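PDB 3I47: enoyl CoA hydratase/isomerase (Crotonase) from Legionella pneumophila subsp. pneumophila, which probably acts as an enoyl-CoA hydratase or isomerase of the crotonase family, working on acyl groups carried by coenzyme A. Local coordinates for residues I123-T128 and V180-P185; I103-G108 and D187-F192; Q107-G112 and S129-F134. All blocks are in the same frame, centred on the assembly; numbering follows the deposited sequence.

The three interactions lie within one crotonase-family fold. Along the chain the order is 103-108, 107-112, 123-128, 129-134, 180-185 and 187-192. Interaction 1 pairs strand 123-127 with the edge strand 182-184 of the larger sheet. Interaction 2 packs the start of helix 189-201 on the neighbouring strand 102-106; its centre is about 7 Å from that of interaction 1. Interaction 3 belongs to a smaller sheet, about 12 Å and 13 Å between centres from the other two. Strands 102-106 and 123-127 both run on into it, as strands 109-111 and 131-133. The two layers are therefore joined twice. Gln107 and Gly108 lie in segments of both interactions 2 and 3, but only Gln107 touches in both.

Interaction 1 (I123-T128 and V180-P185); sequences IAIAST and VQHCVP
Ile123 and Ile125 both meet the imidazole of His182 at its CD2 atom. Ile123 CG2 comes up at the ring edge, near the ring plane, 4.1 Å from His182 CD2. Ile125 CG1 approaches the same ring obliquely, 4.0 Å from His182 CD2. Beyond the two segments, Tyr196 makes an edge-to-face contact with this ring, and Phe192 also meets it, its plane inclined. The motif is a parallel strand pair at the edge of the main crotonase sheet. Strand 123-127 lies inside and 182-184 outside, with 24° between their directions.

The second flat group is the amide of Gln181. Its chain bends at chi2 (104°), which brings the amide back to the neighbouring backbone. Gln181 OE1 then accepts the N-H of Ala124 at 2.8 Å in a nearly straight bond, and Gln181 NE2 is held by Asp122 O.

Ala126 N bonds to His182 O at 2.9 Å, and Val184 N returns a bond to Ala126 O at 2.9 Å. Before His182 the pairing is irregular. Gln181 N still reaches Ala124 O at 2.9 Å, but the Gln181 side chain supplies the acceptor for Ala124 N. At the other end the bond from Thr128 N to Val184 O is weak, and Thr128 OG1 turns to Asp186.

Ile125 and His182 share one face of the sheet, next to helix 189-201. Ala126 and Cys183 lie on the other. There Val180 CG1 fits against two methyls, those of Ala124 and Ala126; it is 3.8 Å from Ala124 CB. The sulfur of Cys183 points away from its own backbone N (chi1 -176°) and reaches the end of strand 123-127, with Cys183 SG 3.9 Å from Thr128 CA.

Interaction 2 (I103-G108 and D187-F192); sequences IAMVQG and DTLLEF
Met105 and Leu189 reach toward each other tip to tip. Met105 CG lies 3.6 Å from Leu189 CG, the tightest contact of the pair. The Met105 chain is extended through chi1 and chi2, which carries SD to the helix. The bend at chi3 (125°) turns the methyl CE along Leu190 and back toward Leu189. Met105 SD is 3.8 Å from Leu190 CA, and Met105 CE is 4.0 Å from Leu190 CB. The other branch of the contact is Leu189 CD2. It rests 3.7 Å from Gln107 CB and also touches the backbone oxygen of Val106. The contact is largely apolar and mostly buried.

A second shell holds these groups in place. Ile125 and Ser127 of the next strand also touch Leu189. Lys55 packs on both Met105 and Leu190. The amide of Gln107 is held by Gly58 O through its NE2. Within the helix, Leu189 O takes a bond from Thr193 OG1, and Thr193 also touches Met105. The contact thus seats the N-terminal turn of helix 189-201 on one face of the main sheet, over strand 102-106, with strands 51-56 and 123-127 flanking that strand.

Interaction 3 (Q107-G112 and S129-F134); sequences QGAAFG and SARFCF
Arg131 O is gripped from the neighbouring strand by two groups. Ala110 N gives it a hydrogen bond of 2.8 Å, and the CA-H of Ala109 adds a longer contact. Gly108 O is held in a similar way, by Arg131 N at 2.9 Å and by the CA-H of Ala130. Here Arg131 N sits well above the carbonyl plane of Gly108. Further on, Gly112 N bonds to Cys133 O at 2.9 Å, while the bond from Cys133 N to Ala110 O is weak.

This is the parallel pair 109-111 and 131-133 of the small crotonase sheet. Gly112 is the N-cap of helix 113-120. In crotonase relatives the start of the matching helix helps form the oxyanion hole, and the same is probable here.

Ala109, Phe111, Arg131 and Cys133 share one face. The methyl of Ala109 lies 3.7 Å above the centre of the Phe111 ring plane. Arg131 has two deposited conformers, so the place of its end is doubtful. In the one given, Ala109 CB lies over a guanidinium face, and Phe111 CZ is at the guanidinium's edge, near its plane. Cys133 CB packs 3.5 Å from Phe111 CD1. Across the sheet, Ala110 CB lies 3.8 Å from Phe132 CD2.

Interaction 1 (I123-T128 and V180-P185)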
ATOM      1  N   ILE A 123       4.958  -0.359  -0.890  1.00 13.71           N
ATOM      2  CA  ILE A 123       5.925   0.465  -0.178  1.00 13.32           C
ATOM      3  C   ILE A 123       5.171   1.259   0.876  1.00 13.95           C
ATOM      4  O   ILE A 123       4.086   1.765   0.599  1.00 14.68           O
ATOM      5  CB  ILE A 123       6.627   1.467  -1.120  1.00 14.22           C
ATOM      6  CG1 ILE A 123       7.411   0.736  -2.221  1.00 15.33           C
ATOM      7  CG2 ILE A 123       7.540   2.418  -0.331  1.00 15.61           C
ATOM      8  CD1 ILE A 123       7.696   1.635  -3.447  1.00 14.34           C
ATOM      9  N   ALA A 124       5.736   1.362   2.076  1.00 13.27           N
ATOM     10  CA  ALA A 124       5.172   2.235   3.095  1.00 13.29           C
ATOM     11  C   ALA A 124       6.254   3.174   3.612  1.00 13.37           C
ATOM     12  O   ALA A 124       7.406   2.767   3.826  1.00 13.94           O
ATOM     13  CB  ALA A 124       4.511   1.424   4.245  1.00 14.10           C
ATOM     14  N   ILE A 125       5.877   4.441   3.760  1.00 13.38           N
ATOM     15  CA  ILE A 125       6.756   5.502   4.207  1.00 13.64           C
ATOM     16  C   ILE A 125       6.128   6.053   5.476  1.00 14.01           C
ATOM     17  O   ILE A 125       4.944   6.420   5.467  1.00 14.99           O
ATOM     18  CB  ILE A 125       6.824   6.630   3.150  1.00 13.92           C
ATOM     19  CG1 ILE A 125       7.374   6.106   1.807  1.00 14.33           C
ATOM     20  CG2 ILE A 125       7.683   7.804   3.674  1.00 14.40           C
ATOM     21  CD1 ILE A 125       7.206   7.089   0.623  1.00 15.31           C
ATOM     22  N   ALA A 126       6.894   6.096   6.565  1.00 13.94           N
ATOM     23  CA  ALA A 126       6.379   6.580   7.844  1.00 14.33           C
ATOM     24  C   ALA A 126       7.130   7.815   8.306  1.00 15.00           C
ATOM     25  O   ALA A 126       8.342   7.941   8.065  1.00 16.30           O
ATOM     26  CB  ALA A 126       6.478   5.489   8.891  1.00 14.95           C
ATOM     27  N   SER A 127       6.418   8.726   8.962  1.00 15.34           N
ATOM     28  CA  SER A 127       7.067   9.804   9.697  1.00 15.19           C
ATOM     29  C   SER A 127       7.694   9.203  10.962  1.00 15.35           C
ATOM     30  O   SER A 127       7.285   8.128  11.427  1.00 15.47           O
ATOM     31  CB  SER A 127       6.044  10.881  10.066  1.00 16.56           C
ATOM     32  OG  SER A 127       5.048  10.303  10.872  1.00 24.78           O
ATOM     33  N   THR A 128       8.693   9.885  11.514  1.00 16.41           N
ATOM     34  CA  THR A 128       9.402   9.359  12.686  1.00 17.55           C
ATOM     35  C   THR A 128       8.464   9.155  13.878  1.00 18.97           C
ATOM     36  O   THR A 128       8.710   8.287  14.723  1.00 20.16           O
ATOM     37  CB  THR A 128      10.574  10.280  13.104  1.00 18.79           C
ATOM     38  OG1 THR A 128      10.080  11.591  13.377  1.00 27.72           O
ATOM     39  CG2 THR A 128      11.615  10.362  11.998  1.00 27.01           C
ATOM     40  N   VAL A 180       7.552  -0.795   7.075  1.00 13.54           N
ATOM     41  CA  VAL A 180       7.844   0.427   6.315  1.00 13.40           C
ATOM     42  C   VAL A 180       9.273   0.365   5.810  1.00 14.41           C
ATOM     43  O   VAL A 180      10.153  -0.226   6.469  1.00 15.04           O
ATOM     44  CB  VAL A 180       7.594   1.748   7.102  1.00 15.29           C
ATOM     45  CG1 VAL A 180       6.187   1.774   7.673  1.00 18.20           C
ATOM     46  CG2 VAL A 180       8.593   1.960   8.168  1.00 18.49           C
ATOM     47  N   GLN A 181       9.497   0.972   4.647  1.00 14.55           N
ATOM     48  CA  GLN A 181      10.829   0.961   4.023  1.00 15.46           C
ATOM     49  C   GLN A 181      11.558   2.293   4.076  1.00 15.27           C
ATOM     50  O   GLN A 181      12.736   2.369   3.681  1.00 15.71           O
ATOM     51  CB  GLN A 181      10.731   0.505   2.567  1.00 17.39           C
ATOM     52  CG  GLN A 181      10.286  -0.936   2.369  1.00 20.82           C
ATOM     53  CD  GLN A 181       8.848  -1.063   1.911  1.00 20.70           C
ATOM     54  OE1 GLN A 181       7.962  -0.379   2.407  1.00 21.61           O
ATOM     55  NE2 GLN A 181       8.613  -1.957   0.955  1.00 22.23           N
ATOM     56  N   HIS A 182      10.864   3.340   4.540  1.00 14.61           N
ATOM     57  CA  HIS A 182      11.427   4.673   4.701  1.00 14.60           C
ATOM     58  C   HIS A 182      10.837   5.304   5.942  1.00 15.94           C
ATOM     59  O   HIS A 182       9.634   5.195   6.183  1.00 16.37           O
ATOM     60  CB  HIS A 182      11.079   5.564   3.501  1.00 15.72           C
ATOM     61  CG  HIS A 182      11.535   5.006   2.193  1.00 15.85           C
ATOM     62  ND1 HIS A 182      12.803   5.212   1.698  1.00 17.04           N
ATOM     63  CD2 HIS A 182      10.900   4.216   1.294  1.00 16.87           C
ATOM     64  CE1 HIS A 182      12.924   4.586   0.540  1.00 16.28           C
ATOM     65  NE2 HIS A 182      11.789   3.966   0.276  1.00 16.67           N
ATOM     66  N   CYS A 183      11.687   5.968   6.718  1.00 16.27           N
ATOM     67  CA  CYS A 183      11.266   6.634   7.934  1.00 17.71           C
ATOM     68  C   CYS A 183      11.885   8.024   7.854  1.00 18.96           C
ATOM     69  O   CYS A 183      13.118   8.169   7.809  1.00 20.96           O
ATOM     70  CB  CYS A 183      11.753   5.829   9.141  1.00 18.81           C
ATOM     71  SG  CYS A 183      11.212   6.447  10.750  1.00 28.26           S
ATOM     72  N   VAL A 184      11.031   9.040   7.783  1.00 18.06           N
ATOM     73  CA  VAL A 184      11.454  10.392   7.395  1.00 18.11           C
ATOM     74  C   VAL A 184      10.905  11.448   8.364  1.00 17.56           C
ATOM     75  O   VAL A 184       9.958  11.175   9.113  1.00 17.34           O
ATOM     76  CB  VAL A 184      11.030  10.698   5.928  1.00 18.43           C
ATOM     77  CG1 VAL A 184      11.660   9.683   4.958  1.00 20.31           C
ATOM     78  CG2 VAL A 184       9.520  10.679   5.804  1.00 19.77           C
ATOM     79  N   PRO A 185      11.501  12.660   8.392  1.00 17.56           N
ATOM     80  CA  PRO A 185      11.057  13.676   9.343  1.00 17.75           C
ATOM     81  C   PRO A 185       9.579  14.023   9.212  1.00 18.23           C
ATOM     82  O   PRO A 185       9.063  14.107   8.096  1.00 18.56           O
ATOM     83  CB  PRO A 185      11.932  14.888   8.984  1.00 18.28           C
ATOM     84  CG  PRO A 185      13.177  14.273   8.427  1.00 16.37           C
ATOM     85  CD  PRO A 185      12.660  13.129   7.610  1.00 17.99           C
TER

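Interaction 2 (I103-G108 and D187-F192)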
ATOM      1  N   ILE A 103       1.842   2.966  -2.739  1.00 13.06           N
ATOM      2  CA  ILE A 103       2.628   3.532  -1.636  1.00 12.86           C
ATOM      3  C   ILE A 103       1.669   3.981  -0.552  1.00 13.43           C
ATOM      4  O   ILE A 103       0.703   4.699  -0.850  1.00 14.58           O
ATOM      5  CB  ILE A 103       3.446   4.760  -2.092  1.00 12.98           C
ATOM      6  CG1 ILE A 103       4.495   4.339  -3.122  1.00 14.47           C
ATOM      7  CG2 ILE A 103       4.118   5.452  -0.894  1.00 15.11           C
ATOM      8  CD1 ILE A 103       5.117   5.512  -3.856  1.00 14.14           C
ATOM      9  N   ALA A 104       1.932   3.563   0.683  1.00 12.68           N
ATOM     10  CA  ALA A 104       1.204   4.097   1.859  1.00 11.79           C
ATOM     11  C   ALA A 104       2.065   5.115   2.591  1.00 12.54           C
ATOM     12  O   ALA A 104       3.246   4.854   2.834  1.00 13.64           O
ATOM     13  CB  ALA A 104       0.821   2.967   2.812  1.00 12.06           C
ATOM     14  N   MET A 105       1.483   6.263   2.941  1.00 11.77           N
ATOM     15  CA  MET A 105       2.211   7.345   3.603  1.00 12.19           C
ATOM     16  C   MET A 105       1.567   7.490   4.979  1.00 12.91           C
ATOM     17  O   MET A 105       0.385   7.859   5.071  1.00 13.65           O
ATOM     18  CB  MET A 105       2.084   8.650   2.789  1.00 11.93           C
ATOM     19  CG  MET A 105       2.694   9.885   3.441  1.00 15.47           C
ATOM     20  SD  MET A 105       2.435  11.457   2.526  1.00  8.98           S
ATOM     21  CE  MET A 105       1.668  12.434   3.802  1.00 16.00           C
ATOM     22  N   VAL A 106       2.323   7.167   6.026  1.00 12.76           N
ATOM     23  CA  VAL A 106       1.740   7.018   7.365  1.00 12.59           C
ATOM     24  C   VAL A 106       2.305   8.017   8.377  1.00 13.18           C
ATOM     25  O   VAL A 106       3.513   7.995   8.677  1.00 13.89           O
ATOM     26  CB  VAL A 106       1.990   5.592   7.906  1.00 12.59           C
ATOM     27  CG1 VAL A 106       1.372   5.422   9.294  1.00 14.02           C
ATOM     28  CG2 VAL A 106       1.451   4.535   6.933  1.00 13.94           C
ATOM     29  N   GLN A 107       1.419   8.856   8.913  1.00 12.79           N
ATOM     30  CA  GLN A 107       1.729   9.760  10.019  1.00 13.05           C
ATOM     31  C   GLN A 107       0.923   9.333  11.250  1.00 13.02           C
ATOM     32  O   GLN A 107      -0.161   8.747  11.132  1.00 13.75           O
ATOM     33  CB  GLN A 107       1.391  11.211   9.641  1.00 14.29           C
ATOM     34  CG  GLN A 107      -0.053  11.702   9.991  1.00 14.51           C
ATOM     35  CD  GLN A 107      -1.180  11.151   9.095  1.00 15.17           C
ATOM     36  OE1 GLN A 107      -0.986  10.238   8.270  1.00 14.69           O
ATOM     37  NE2 GLN A 107      -2.385  11.719   9.261  1.00 15.11           N
ATOM     38  N   GLY A 108       1.447   9.628  12.432  1.00 13.83           N
ATOM     39  CA  GLY A 108       0.697   9.332  13.662  1.00 13.54           C
ATOM     40  C   GLY A 108       0.320   7.864  13.801  1.00 13.41           C
ATOM     41  O   GLY A 108       1.043   6.969  13.349  1.00 13.85           O
ATOM     42  N   ASP A 187       7.718  16.763   9.490  1.00 19.67           N
ATOM     43  CA  ASP A 187       7.210  17.951   8.812  1.00 21.40           C
ATOM     44  C   ASP A 187       7.439  17.910   7.312  1.00 20.15           C
ATOM     45  O   ASP A 187       6.924  18.772   6.594  1.00 21.28           O
ATOM     46  CB  ASP A 187       7.791  19.226   9.418  1.00 24.54           C
ATOM     47  CG  ASP A 187       7.321  19.464  10.844  1.00 28.87           C
ATOM     48  OD1 ASP A 187       6.327  18.837  11.290  1.00 26.96           O
ATOM     49  OD2 ASP A 187       7.954  20.292  11.525  1.00 27.00           O
ATOM     50  N   THR A 188       8.196  16.916   6.838  1.00 17.94           N
ATOM     51  CA  THR A 188       8.417  16.766   5.389  1.00 16.80           C
ATOM     52  C   THR A 188       7.989  15.407   4.817  1.00 14.73           C
ATOM     53  O   THR A 188       8.419  14.998   3.739  1.00 13.96           O
ATOM     54  CB  THR A 188       9.853  17.121   4.989  1.00 17.91           C
ATOM     55  OG1 THR A 188      10.769  16.505   5.901  1.00 23.05           O
ATOM     56  CG2 THR A 188      10.045  18.629   5.000  1.00 22.99           C
ATOM     57  N   LEU A 189       7.098  14.721   5.533  1.00 13.94           N
ATOM     58  CA  LEU A 189       6.591  13.432   5.083  1.00 13.75           C
ATOM     59  C   LEU A 189       5.931  13.535   3.707  1.00 13.67           C
ATOM     60  O   LEU A 189       6.237  12.736   2.812  1.00 13.22           O
ATOM     61  CB  LEU A 189       5.605  12.862   6.117  1.00 14.11           C
ATOM     62  CG  LEU A 189       4.912  11.538   5.768  1.00 13.50           C
ATOM     63  CD1 LEU A 189       5.925  10.386   5.630  1.00 14.25           C
ATOM     64  CD2 LEU A 189       3.871  11.195   6.840  1.00 14.48           C
ATOM     65  N   LEU A 190       5.037  14.513   3.545  1.00 14.41           N
ATOM     66  CA  LEU A 190       4.355  14.708   2.269  1.00 15.35           C
ATOM     67  C   LEU A 190       5.337  15.012   1.142  1.00 14.91           C
ATOM     68  O   LEU A 190       5.311  14.369   0.089  1.00 14.52           O
ATOM     69  CB  LEU A 190       3.311  15.836   2.386  1.00 16.66           C
ATOM     70  CG  LEU A 190       2.537  16.152   1.100  1.00 19.85           C
ATOM     71  CD1 LEU A 190       1.758  14.944   0.606  1.00 17.92           C
ATOM     72  CD2 LEU A 190       1.585  17.342   1.325  1.00 18.05           C
ATOM     73  N   GLU A 191       6.232  15.967   1.382  1.00 14.91           N
ATOM     74  CA  GLU A 191       7.200  16.365   0.362  1.00 14.87           C
ATOM     75  C   GLU A 191       8.069  15.180  -0.061  1.00 14.37           C
ATOM     76  O   GLU A 191       8.278  14.946  -1.254  1.00 14.86           O
ATOM     77  CB  GLU A 191       8.069  17.526   0.860  1.00 15.36           C
ATOM     78  CG  GLU A 191       7.303  18.853   1.002  1.00 20.29           C
ATOM     79  CD  GLU A 191       6.558  19.032   2.336  1.00 16.84           C
ATOM     80  OE1 GLU A 191       6.182  20.192   2.603  1.00 22.17           O
ATOM     81  OE2 GLU A 191       6.322  18.071   3.120  1.00 19.47           O
ATOM     82  N   PHE A 192       8.561  14.415   0.915  1.00 13.57           N
ATOM     83  CA  PHE A 192       9.348  13.215   0.609  1.00 13.89           C
ATOM     84  C   PHE A 192       8.556  12.226  -0.261  1.00 13.29           C
ATOM     85  O   PHE A 192       9.047  11.709  -1.267  1.00 14.03           O
ATOM     86  CB  PHE A 192       9.794  12.514   1.907  1.00 15.45           C
ATOM     87  CG  PHE A 192      10.588  11.261   1.673  1.00 14.85           C
ATOM     88  CD1 PHE A 192       9.955  10.026   1.472  1.00 15.65           C
ATOM     89  CD2 PHE A 192      11.980  11.311   1.626  1.00 16.18           C
ATOM     90  CE1 PHE A 192      10.704   8.855   1.226  1.00 14.93           C
ATOM     91  CE2 PHE A 192      12.737  10.157   1.400  1.00 15.47           C
ATOM     92  CZ  PHE A 192      12.100   8.920   1.194  1.00 16.45           C
TER

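Interaction 3 (Q107-G112 and S129-F134)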
ATOM      1  N   GLN A 107       1.419   8.856   8.913  1.00 12.79           N
ATOM      2  CA  GLN A 107       1.729   9.760  10.019  1.00 13.05           C
ATOM      3  C   GLN A 107       0.923   9.333  11.250  1.00 13.02           C
ATOM      4  O   GLN A 107      -0.161   8.747  11.132  1.00 13.75           O
ATOM      5  CB  GLN A 107       1.391  11.211   9.641  1.00 14.29           C
ATOM      6  CG  GLN A 107      -0.053  11.702   9.991  1.00 14.51           C
ATOM      7  CD  GLN A 107      -1.180  11.151   9.095  1.00 15.17           C
ATOM      8  OE1 GLN A 107      -0.986  10.238   8.270  1.00 14.69           O
ATOM      9  NE2 GLN A 107      -2.385  11.719   9.261  1.00 15.11           N
ATOM     10  N   GLY A 108       1.447   9.628  12.432  1.00 13.83           N
ATOM     11  CA  GLY A 108       0.697   9.332  13.662  1.00 13.54           C
ATOM     12  C   GLY A 108       0.320   7.864  13.801  1.00 13.41           C
ATOM     13  O   GLY A 108       1.043   6.969  13.349  1.00 13.85           O
ATOM     14  N   ALA A 109      -0.828   7.613  14.417  1.00 12.95           N
ATOM     15  CA  ALA A 109      -1.266   6.239  14.680  1.00 13.58           C
ATOM     16  C   ALA A 109      -1.845   5.553  13.451  1.00 13.74           C
ATOM     17  O   ALA A 109      -2.663   6.138  12.731  1.00 13.30           O
ATOM     18  CB  ALA A 109      -2.286   6.225  15.811  1.00 13.29           C
ATOM     19  N   ALA A 110      -1.408   4.310  13.226  1.00 13.54           N
ATOM     20  CA  ALA A 110      -2.019   3.407  12.247  1.00 13.26           C
ATOM     21  C   ALA A 110      -2.350   2.145  13.019  1.00 14.57           C
ATOM     22  O   ALA A 110      -1.506   1.255  13.163  1.00 14.70           O
ATOM     23  CB  ALA A 110      -1.063   3.113  11.075  1.00 13.49           C
ATOM     24  N   PHE A 111      -3.559   2.118  13.581  1.00 14.88           N
ATOM     25  CA  PHE A 111      -3.978   1.046  14.485  1.00 15.82           C
ATOM     26  C   PHE A 111      -5.061   0.209  13.818  1.00 16.99           C
ATOM     27  O   PHE A 111      -6.067   0.754  13.353  1.00 17.78           O
ATOM     28  CB  PHE A 111      -4.510   1.632  15.805  1.00 16.79           C
ATOM     29  CG  PHE A 111      -3.455   2.309  16.677  1.00 18.03           C
ATOM     30  CD1 PHE A 111      -2.089   2.227  16.390  1.00 17.95           C
ATOM     31  CD2 PHE A 111      -3.855   3.031  17.801  1.00 18.50           C
ATOM     32  CE1 PHE A 111      -1.142   2.853  17.215  1.00 17.67           C
ATOM     33  CE2 PHE A 111      -2.921   3.657  18.633  1.00 18.95           C
ATOM     34  CZ  PHE A 111      -1.560   3.567  18.334  1.00 19.06           C
ATOM     35  N   GLY A 112      -4.858  -1.107  13.757  1.00 18.27           N
ATOM     36  CA  GLY A 112      -5.883  -2.007  13.221  1.00 18.93           C
ATOM     37  C   GLY A 112      -5.833  -2.080  11.714  1.00 19.10           C
ATOM     38  O   GLY A 112      -4.773  -2.276  11.118  1.00 19.77           O
ATOM     39  N   SER A 129       7.389   9.931  13.926  1.00 18.74           N
ATOM     40  CA  SER A 129       6.441   9.867  15.042  1.00 19.06           C
ATOM     41  C   SER A 129       5.299   8.860  14.839  1.00 18.35           C
ATOM     42  O   SER A 129       4.444   8.717  15.726  1.00 18.94           O
ATOM     43  CB  SER A 129       5.881  11.265  15.344  1.00 19.63           C
ATOM     44  OG  SER A 129       6.888  12.104  15.883  1.00 34.61           O
ATOM     45  N   ALA A 130       5.277   8.163  13.698  1.00 16.32           N
ATOM     46  CA  ALA A 130       4.232   7.160  13.414  1.00 15.28           C
ATOM     47  C   ALA A 130       4.289   5.985  14.393  1.00 15.60           C
ATOM     48  O   ALA A 130       5.367   5.627  14.873  1.00 15.49           O
ATOM     49  CB  ALA A 130       4.341   6.653  11.979  1.00 15.60           C
ATOM     50  N   ARG A 131       3.122   5.426  14.717  1.00 15.67           N
ATOM     51  CA  ARG A 131       3.050   4.255  15.593  0.50 16.35           C
ATOM     52  C   ARG A 131       2.046   3.274  15.025  1.00 15.46           C
ATOM     53  O   ARG A 131       1.084   3.660  14.357  1.00 16.13           O
ATOM     54  CB  ARG A 131       2.646   4.609  17.030  0.50 18.07           C
ATOM     55  CG  ARG A 131       3.503   5.652  17.715  0.50 30.73           C
ATOM     56  CD  ARG A 131       2.691   6.912  17.860  0.50 20.43           C
ATOM     57  NE  ARG A 131       1.342   6.590  18.318  0.50 31.27           N
ATOM     58  CZ  ARG A 131       0.368   7.473  18.511  0.50 21.19           C
ATOM     59  NH1 ARG A 131      -0.815   7.058  18.938  0.50 31.47           N
ATOM     60  NH2 ARG A 131       0.574   8.766  18.301  0.50 31.53           N
ATOM     61  N   PHE A 132       2.288   1.990  15.274  1.00 13.78           N
ATOM     62  CA  PHE A 132       1.458   0.931  14.707  1.00 13.33           C
ATOM     63  C   PHE A 132       0.979  -0.014  15.793  1.00 13.48           C
ATOM     64  O   PHE A 132       1.628  -0.157  16.823  1.00 13.65           O
ATOM     65  CB  PHE A 132       2.283   0.123  13.694  1.00 13.33           C
ATOM     66  CG  PHE A 132       2.739   0.930  12.509  1.00 15.23           C
ATOM     67  CD1 PHE A 132       3.896   1.700  12.589  1.00 14.89           C
ATOM     68  CD2 PHE A 132       2.013   0.900  11.313  1.00 14.52           C
ATOM     69  CE1 PHE A 132       4.320   2.455  11.468  1.00 15.57           C
ATOM     70  CE2 PHE A 132       2.428   1.643  10.202  1.00 15.47           C
ATOM     71  CZ  PHE A 132       3.585   2.401  10.286  1.00 15.49           C
ATOM     72  N   CYS A 133      -0.151  -0.666  15.546  1.00 13.26           N
ATOM     73  CA  CYS A 133      -0.669  -1.650  16.498  1.00 13.30           C
ATOM     74  C   CYS A 133      -1.685  -2.568  15.850  1.00 14.19           C
ATOM     75  O   CYS A 133      -2.570  -2.105  15.136  1.00 15.65           O
ATOM     76  CB  CYS A 133      -1.315  -0.931  17.689  1.00 13.74           C
ATOM     77  SG  CYS A 133      -1.827  -2.012  19.039  1.00 16.52           S
ATOM     78  N   PHE A 134      -1.568  -3.863  16.122  1.00 13.90           N
ATOM     79  CA  PHE A 134      -2.630  -4.827  15.799  1.00 15.71           C
ATOM     80  C   PHE A 134      -3.378  -5.127  17.094  1.00 16.40           C
ATOM     81  O   PHE A 134      -3.006  -6.028  17.859  1.00 16.09           O
ATOM     82  CB  PHE A 134      -2.045  -6.097  15.161  1.00 16.52           C
ATOM     83  CG  PHE A 134      -1.078  -5.818  14.054  1.00 16.08           C
ATOM     84  CD1 PHE A 134      -1.496  -5.192  12.881  1.00 16.91           C
ATOM     85  CD2 PHE A 134       0.268  -6.144  14.190  1.00 16.91           C
ATOM     86  CE1 PHE A 134      -0.588  -4.913  11.851  1.00 16.55           C
ATOM     87  CE2 PHE A 134       1.182  -5.860  13.171  1.00 16.65           C
ATOM     88  CZ  PHE A 134       0.756  -5.245  12.004  1.00 17.18           C
TER